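Local coordinates for protein transcriptional regulator URE2 (Saccharomyces cerevisiae, PDB 1K0D) that represses nitrogen catabolic genes by holding phosphorylated GATA activators in the cytoplasm, and reduces peroxide with glutathione through its transferase-like region, at residues S39-H44 with N96-E101; L122-S127 with R159-V164. One frame throughout, in Å; residues are numbered along the deposited sequence.

From the N terminus the chain runs through strand 20-24 and helix 29-40, and the turn that follows this helix opens contact 1. It then passes strands 45-49, 73-76 and 82-85 before helix 87-102 brings it back, so contact 1 closes a loop of 51 residues within the thioredoxin-like domain. Helix 112-142 follows, and contact 2 is made where helix 148-176 returns alongside it, a largely helical loop of 31 residues in the C-terminal domain. The two contacts stand in series, neither nested nor crossed, with centres about 25 Å apart on opposite sides of the chain's centre. Both have residues touching the second subunit.

Contact 1: S39-H44 with N96-E101; sequences SELGFH and NKYYKE
Leu41 lays its CD2 methyl over one face of the Tyr98 ring, a CH-pi contact with CD2 4.2 Å from the ring centroid and 24° off the normal. The methyl is displaced toward the rim, so its closest ring atom is Tyr98 CG, 3.9 Å from Leu41 CD2. The backbone of the same leucine also takes part: Leu41 O lies 3.4 Å from Tyr98 CE1. A chi1 of -175° sets the Tyr98 ring opposite its own backbone N, where it meets both. Phe43 adds a second apolar contact nearer the helix, where Phe43 CZ lies 4.0 Å from Tyr98 CB. Beyond it the carboxylate of Glu101 stands at the edge of the phenylalanine ring, close to the ring plane, with Glu101 OE1 4.0 Å from Phe43 CE2. The slightly positive ring hydrogens at that edge would tolerate, and perhaps favour, an acidic neighbour, although the carboxylate plane is turned 48° from the ring.

Leu94, one turn before Tyr98 on helix 87-102, touches both Leu41 and Phe43, while the ring of Tyr20 meets that of Phe43 obliquely. Gly42 lets the chain turn between the two hydrophobic residues: its positive phi is easy for glycine, and Gly42 N bonds to Ser39 O at 3.1 Å. On the other helix, the amine of Lys97 pairs with Asp76 and bonds to Tyr20, linking this helix to the sheet. Leucine suits the buried position, Phe43 and Tyr98 hold intermediate ones, and Glu101 lies at the exposed end. A Schellman motif thus ends helix 29-40 and turns the chain toward strand 45-49, packing the turn against helix 87-102 in the thioredoxin-like domain of the glutathione transferase fold.

Contact 2: L122-S127 with R159-V164; sequences LFFQTS and RRVYGV
The Phe124 ring meets Val161 and Val164 obliquely, through the end of the ring farthest from its own backbone. Phe124 CZ sits 3.8 Å from Val161 CB and 4.1 Å from Val164 CB, while the two ring corners beside it divide the valine methyls: Phe124 CE1 is 4.1 Å from Val161 CG1, and Phe124 CE2 is equally far from Val164 CG1. Trp85 of the second subunit meets this ring edge-to-face. With chi1 at 177°, the Phe124 ring points away from the backbone N and toward helix 148-176.

Here helices 112-142 and 148-176 pack together in the all-helical C-terminal domain of the glutathione transferase fold. A long-reaching aromatic side chain suits the span, since the nearest CA atoms, those of Phe124 and Val161, are 8.9 Å apart. Compact, branched valines suit the receiving side; three residues apart, they present neighbouring methyls on one flank of their helix.

The dimer interface adjoins this packing: the two copies of Phe123 stack on each other, and Ser127 bonds to Thr126 of the second subunit. Ser127 also touches a bound glutathione, and the Phe124 side chain is about 7 Å from a bound glutathione.

Contact 1: S39-H44 with N96-E101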
loop_
_atom_site.group_PDB
_atom_site.type_symbol
_atom_site.label_atom_id
_atom_site.label_comp_id
_atom_site.label_asym_id
_atom_site.label_seq_id
_atom_site.Cartn_x
_atom_site.Cartn_y
_atom_site.Cartn_z
ATOM N N SER B 39 14.428 5.137 -13.010
ATOM C CA SER B 39 14.913 5.503 -14.329
ATOM C C SER B 39 14.261 6.769 -14.871
ATOM O O SER B 39 14.948 7.637 -15.397
ATOM C CB SER B 39 14.708 4.344 -15.304
ATOM O OG SER B 39 14.946 4.770 -16.630
ATOM N N GLU B 40 12.942 6.883 -14.734
ATOM C CA GLU B 40 12.229 8.061 -15.221
ATOM C C GLU B 40 12.695 9.357 -14.552
ATOM O O GLU B 40 12.734 10.413 -15.183
ATOM C CB GLU B 40 10.717 7.893 -15.010
ATOM C CG GLU B 40 9.988 7.131 -16.122
ATOM C CD GLU B 40 9.865 7.929 -17.434
ATOM O OE1 GLU B 40 9.393 7.356 -18.442
ATOM O OE2 GLU B 40 10.233 9.127 -17.457
ATOM N N LEU B 41 13.051 9.277 -13.274
ATOM C CA LEU B 41 13.492 10.452 -12.534
ATOM C C LEU B 41 14.967 10.760 -12.722
ATOM O O LEU B 41 15.463 11.756 -12.199
ATOM C CB LEU B 41 13.188 10.282 -11.040
ATOM C CG LEU B 41 11.698 10.188 -10.708
ATOM C CD1 LEU B 41 11.521 9.845 -9.244
ATOM C CD2 LEU B 41 11.011 11.501 -11.038
ATOM N N GLY B 42 15.671 9.910 -13.464
ATOM C CA GLY B 42 17.087 10.138 -13.700
ATOM C C GLY B 42 17.993 9.750 -12.545
ATOM O O GLY B 42 19.146 10.167 -12.487
ATOM N N PHE B 43 17.478 8.955 -11.616
ATOM C CA PHE B 43 18.273 8.520 -10.478
ATOM C C PHE B 43 19.165 7.354 -10.899
ATOM O O PHE B 43 18.699 6.370 -11.477
ATOM C CB PHE B 43 17.354 8.113 -9.316
ATOM C CG PHE B 43 16.712 9.287 -8.599
ATOM C CD1 PHE B 43 15.366 9.249 -8.232
ATOM C CD2 PHE B 43 17.456 10.418 -8.273
ATOM C CE1 PHE B 43 14.767 10.323 -7.551
ATOM C CE2 PHE B 43 16.865 11.498 -7.589
ATOM C CZ PHE B 43 15.516 11.443 -7.230
ATOM N N HIS B 44 20.458 7.480 -10.619
ATOM C CA HIS B 44 21.422 6.444 -10.973
ATOM C C HIS B 44 21.451 5.371 -9.889
ATOM O O HIS B 44 21.662 5.670 -8.716
ATOM C CB HIS B 44 22.799 7.082 -11.173
ATOM C CG HIS B 44 22.853 8.032 -12.333
ATOM N ND1 HIS B 44 22.794 7.608 -13.644
ATOM C CD2 HIS B 44 22.909 9.385 -12.378
ATOM C CE1 HIS B 44 22.809 8.659 -14.446
ATOM N NE2 HIS B 44 22.878 9.749 -13.704
ATOM N N ASN B 96 9.063 12.505 -3.859
ATOM C CA ASN B 96 9.180 13.557 -2.845
ATOM C C ASN B 96 10.582 14.155 -2.900
ATOM O O ASN B 96 10.746 15.375 -2.880
ATOM C CB ASN B 96 8.912 13.000 -1.442
ATOM C CG ASN B 96 7.455 13.119 -1.041
ATOM O OD1 ASN B 96 6.984 14.202 -0.689
ATOM N ND2 ASN B 96 6.729 12.011 -1.109
ATOM N N LYS B 97 11.581 13.284 -2.992
ATOM C CA LYS B 97 12.973 13.711 -3.048
ATOM C C LYS B 97 13.270 14.506 -4.314
ATOM O O LYS B 97 13.891 15.567 -4.251
ATOM C CB LYS B 97 13.907 12.501 -2.981
ATOM C CG LYS B 97 15.365 12.882 -2.806
ATOM C CD LYS B 97 16.240 11.680 -2.520
ATOM C CE LYS B 97 17.655 12.121 -2.177
ATOM N NZ LYS B 97 18.506 10.977 -1.762
ATOM N N TYR B 98 12.834 13.988 -5.460
ATOM C CA TYR B 98 13.057 14.663 -6.734
ATOM C C TYR B 98 12.477 16.072 -6.689
ATOM O O TYR B 98 13.107 17.040 -7.120
ATOM C CB TYR B 98 12.393 13.901 -7.885
ATOM C CG TYR B 98 12.698 14.512 -9.238
ATOM C CD1 TYR B 98 13.846 14.145 -9.940
ATOM C CD2 TYR B 98 11.891 15.524 -9.772
ATOM C CE1 TYR B 98 14.195 14.767 -11.124
ATOM C CE2 TYR B 98 12.235 16.161 -10.973
ATOM C CZ TYR B 98 13.394 15.774 -11.637
ATOM O OH TYR B 98 13.784 16.400 -12.794
ATOM N N TYR B 99 11.263 16.171 -6.166
ATOM C CA TYR B 99 10.580 17.443 -6.074
ATOM C C TYR B 99 11.264 18.449 -5.162
ATOM O O TYR B 99 11.392 19.619 -5.521
ATOM C CB TYR B 99 9.145 17.238 -5.601
ATOM C CG TYR B 99 8.414 18.535 -5.329
ATOM C CD1 TYR B 99 8.281 19.507 -6.326
ATOM C CD2 TYR B 99 7.857 18.793 -4.078
ATOM C CE1 TYR B 99 7.609 20.698 -6.083
ATOM C CE2 TYR B 99 7.183 19.983 -3.823
ATOM C CZ TYR B 99 7.061 20.929 -4.830
ATOM O OH TYR B 99 6.374 22.092 -4.586
ATOM N N LYS B 100 11.709 18.021 -3.987
ATOM C CA LYS B 100 12.341 18.983 -3.101
ATOM C C LYS B 100 13.718 19.384 -3.616
ATOM O O LYS B 100 14.198 20.475 -3.320
ATOM C CB LYS B 100 12.438 18.449 -1.666
ATOM C CG LYS B 100 13.576 17.483 -1.407
ATOM C CD LYS B 100 13.849 17.381 0.086
ATOM C CE LYS B 100 14.211 18.749 0.665
ATOM N NZ LYS B 100 14.378 18.718 2.145
ATOM N N GLU B 101 14.348 18.515 -4.400
ATOM C CA GLU B 101 15.665 18.831 -4.940
ATOM C C GLU B 101 15.618 19.721 -6.184
ATOM O O GLU B 101 16.454 20.611 -6.341
ATOM C CB GLU B 101 16.433 17.551 -5.269
ATOM C CG GLU B 101 16.724 16.681 -4.054
ATOM C CD GLU B 101 17.665 15.530 -4.364
ATOM O OE1 GLU B 101 17.387 14.756 -5.307
ATOM O OE2 GLU B 101 18.683 15.397 -3.654
#

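Contact 2: L122-S127 with R159-V164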
loop_
_atom_site.group_PDB
_atom_site.type_symbol
_atom_site.label_atom_id
_atom_site.label_comp_id
_atom_site.label_asym_id
_atom_site.label_seq_id
_atom_site.Cartn_x
_atom_site.Cartn_y
_atom_site.Cartn_z
ATOM N N LEU B 122 -2.282 4.656 -6.225
ATOM C CA LEU B 122 -1.085 3.935 -5.819
ATOM C C LEU B 122 -1.425 2.876 -4.765
ATOM O O LEU B 122 -0.973 1.737 -4.860
ATOM C CB LEU B 122 -0.037 4.908 -5.284
ATOM C CG LEU B 122 1.276 4.281 -4.813
ATOM C CD1 LEU B 122 1.951 3.500 -5.959
ATOM C CD2 LEU B 122 2.181 5.380 -4.307
ATOM N N PHE B 123 -2.222 3.248 -3.766
ATOM C CA PHE B 123 -2.617 2.291 -2.738
ATOM C C PHE B 123 -3.540 1.233 -3.351
ATOM O O PHE B 123 -3.472 0.060 -2.990
ATOM C CB PHE B 123 -3.302 3.000 -1.559
ATOM C CG PHE B 123 -2.347 3.432 -0.471
ATOM C CD1 PHE B 123 -1.881 4.742 -0.409
ATOM C CD2 PHE B 123 -1.894 2.513 0.478
ATOM C CE1 PHE B 123 -0.977 5.140 0.581
ATOM C CE2 PHE B 123 -0.989 2.895 1.476
ATOM C CZ PHE B 123 -0.529 4.218 1.526
ATOM N N PHE B 124 -4.389 1.639 -4.289
ATOM C CA PHE B 124 -5.285 0.692 -4.965
ATOM C C PHE B 124 -4.437 -0.362 -5.706
ATOM O O PHE B 124 -4.699 -1.566 -5.628
ATOM C CB PHE B 124 -6.178 1.444 -5.959
ATOM C CG PHE B 124 -7.087 0.556 -6.771
ATOM C CD1 PHE B 124 -7.925 -0.367 -6.148
ATOM C CD2 PHE B 124 -7.144 0.684 -8.153
ATOM C CE1 PHE B 124 -8.813 -1.147 -6.892
ATOM C CE2 PHE B 124 -8.027 -0.089 -8.911
ATOM C CZ PHE B 124 -8.865 -1.008 -8.279
ATOM N N GLN B 125 -3.400 0.094 -6.400
ATOM C CA GLN B 125 -2.519 -0.814 -7.138
ATOM C C GLN B 125 -1.753 -1.782 -6.231
ATOM O O GLN B 125 -1.787 -2.993 -6.441
ATOM C CB GLN B 125 -1.516 -0.012 -7.985
ATOM C CG GLN B 125 -0.707 -0.858 -8.976
ATOM C CD GLN B 125 0.451 -1.605 -8.329
ATOM O OE1 GLN B 125 0.665 -2.783 -8.599
ATOM N NE2 GLN B 125 1.208 -0.917 -7.484
ATOM N N THR B 126 -1.068 -1.250 -5.222
ATOM C CA THR B 126 -0.276 -2.076 -4.312
ATOM C C THR B 126 -1.092 -2.997 -3.403
ATOM O O THR B 126 -0.641 -4.094 -3.055
ATOM C CB THR B 126 0.619 -1.205 -3.399
ATOM O OG1 THR B 126 -0.209 -0.399 -2.551
ATOM C CG2 THR B 126 1.508 -0.293 -4.229
ATOM N N SER B 127 -2.290 -2.555 -3.032
ATOM C CA SER B 127 -3.144 -3.320 -2.131
ATOM C C SER B 127 -4.297 -4.104 -2.754
ATOM O O SER B 127 -4.676 -5.151 -2.230
ATOM C CB SER B 127 -3.695 -2.387 -1.048
ATOM O OG SER B 127 -2.624 -1.686 -0.417
ATOM N N ARG B 159 -9.952 -9.099 -12.934
ATOM C CA ARG B 159 -10.691 -8.520 -14.064
ATOM C C ARG B 159 -11.532 -7.365 -13.552
ATOM O O ARG B 159 -11.749 -6.377 -14.250
ATOM C CB ARG B 159 -11.632 -9.538 -14.716
ATOM C CG ARG B 159 -10.960 -10.562 -15.598
ATOM C CD ARG B 159 -12.019 -11.420 -16.279
ATOM N NE ARG B 159 -11.609 -12.818 -16.341
ATOM C CZ ARG B 159 -10.778 -13.317 -17.245
ATOM N NH1 ARG B 159 -10.265 -12.539 -18.186
ATOM N NH2 ARG B 159 -10.445 -14.591 -17.191
ATOM N N ARG B 160 -12.026 -7.510 -12.330
ATOM C CA ARG B 160 -12.835 -6.470 -11.726
ATOM C C ARG B 160 -11.995 -5.203 -11.520
ATOM O O ARG B 160 -12.410 -4.112 -11.908
ATOM C CB ARG B 160 -13.395 -6.953 -10.385
ATOM C CG ARG B 160 -14.181 -5.891 -9.636
ATOM C CD ARG B 160 -14.373 -6.263 -8.182
ATOM N NE ARG B 160 -14.634 -5.071 -7.391
ATOM C CZ ARG B 160 -13.712 -4.386 -6.722
ATOM N NH1 ARG B 160 -12.446 -4.771 -6.721
ATOM N NH2 ARG B 160 -14.061 -3.287 -6.072
ATOM N N VAL B 161 -10.812 -5.340 -10.926
ATOM C CA VAL B 161 -9.982 -4.165 -10.691
ATOM C C VAL B 161 -9.531 -3.544 -12.006
ATOM O O VAL B 161 -9.391 -2.323 -12.098
ATOM C CB VAL B 161 -8.758 -4.477 -9.778
ATOM C CG1 VAL B 161 -9.249 -4.925 -8.405
ATOM C CG2 VAL B 161 -7.882 -5.544 -10.390
ATOM N N TYR B 162 -9.313 -4.369 -13.030
ATOM C CA TYR B 162 -8.921 -3.823 -14.321
ATOM C C TYR B 162 -10.091 -3.065 -14.928
ATOM O O TYR B 162 -9.902 -2.113 -15.675
ATOM C CB TYR B 162 -8.427 -4.921 -15.270
ATOM C CG TYR B 162 -6.920 -5.079 -15.216
ATOM C CD1 TYR B 162 -6.325 -6.049 -14.415
ATOM C CD2 TYR B 162 -6.089 -4.205 -15.909
ATOM C CE1 TYR B 162 -4.942 -6.144 -14.300
ATOM C CE2 TYR B 162 -4.703 -4.288 -15.803
ATOM C CZ TYR B 162 -4.136 -5.261 -14.995
ATOM O OH TYR B 162 -2.764 -5.346 -14.883
ATOM N N GLY B 163 -11.306 -3.479 -14.582
ATOM C CA GLY B 163 -12.481 -2.791 -15.082
ATOM C C GLY B 163 -12.562 -1.403 -14.465
ATOM O O GLY B 163 -13.021 -0.458 -15.106
ATOM N N VAL B 164 -12.120 -1.276 -13.213
ATOM C CA VAL B 164 -12.127 0.017 -12.527
ATOM C C VAL B 164 -11.161 0.961 -13.247
ATOM O O VAL B 164 -11.462 2.140 -13.457
ATOM C CB VAL B 164 -11.688 -0.121 -11.047
ATOM C CG1 VAL B 164 -11.617 1.246 -10.388
ATOM C CG2 VAL B 164 -12.669 -1.011 -10.299
#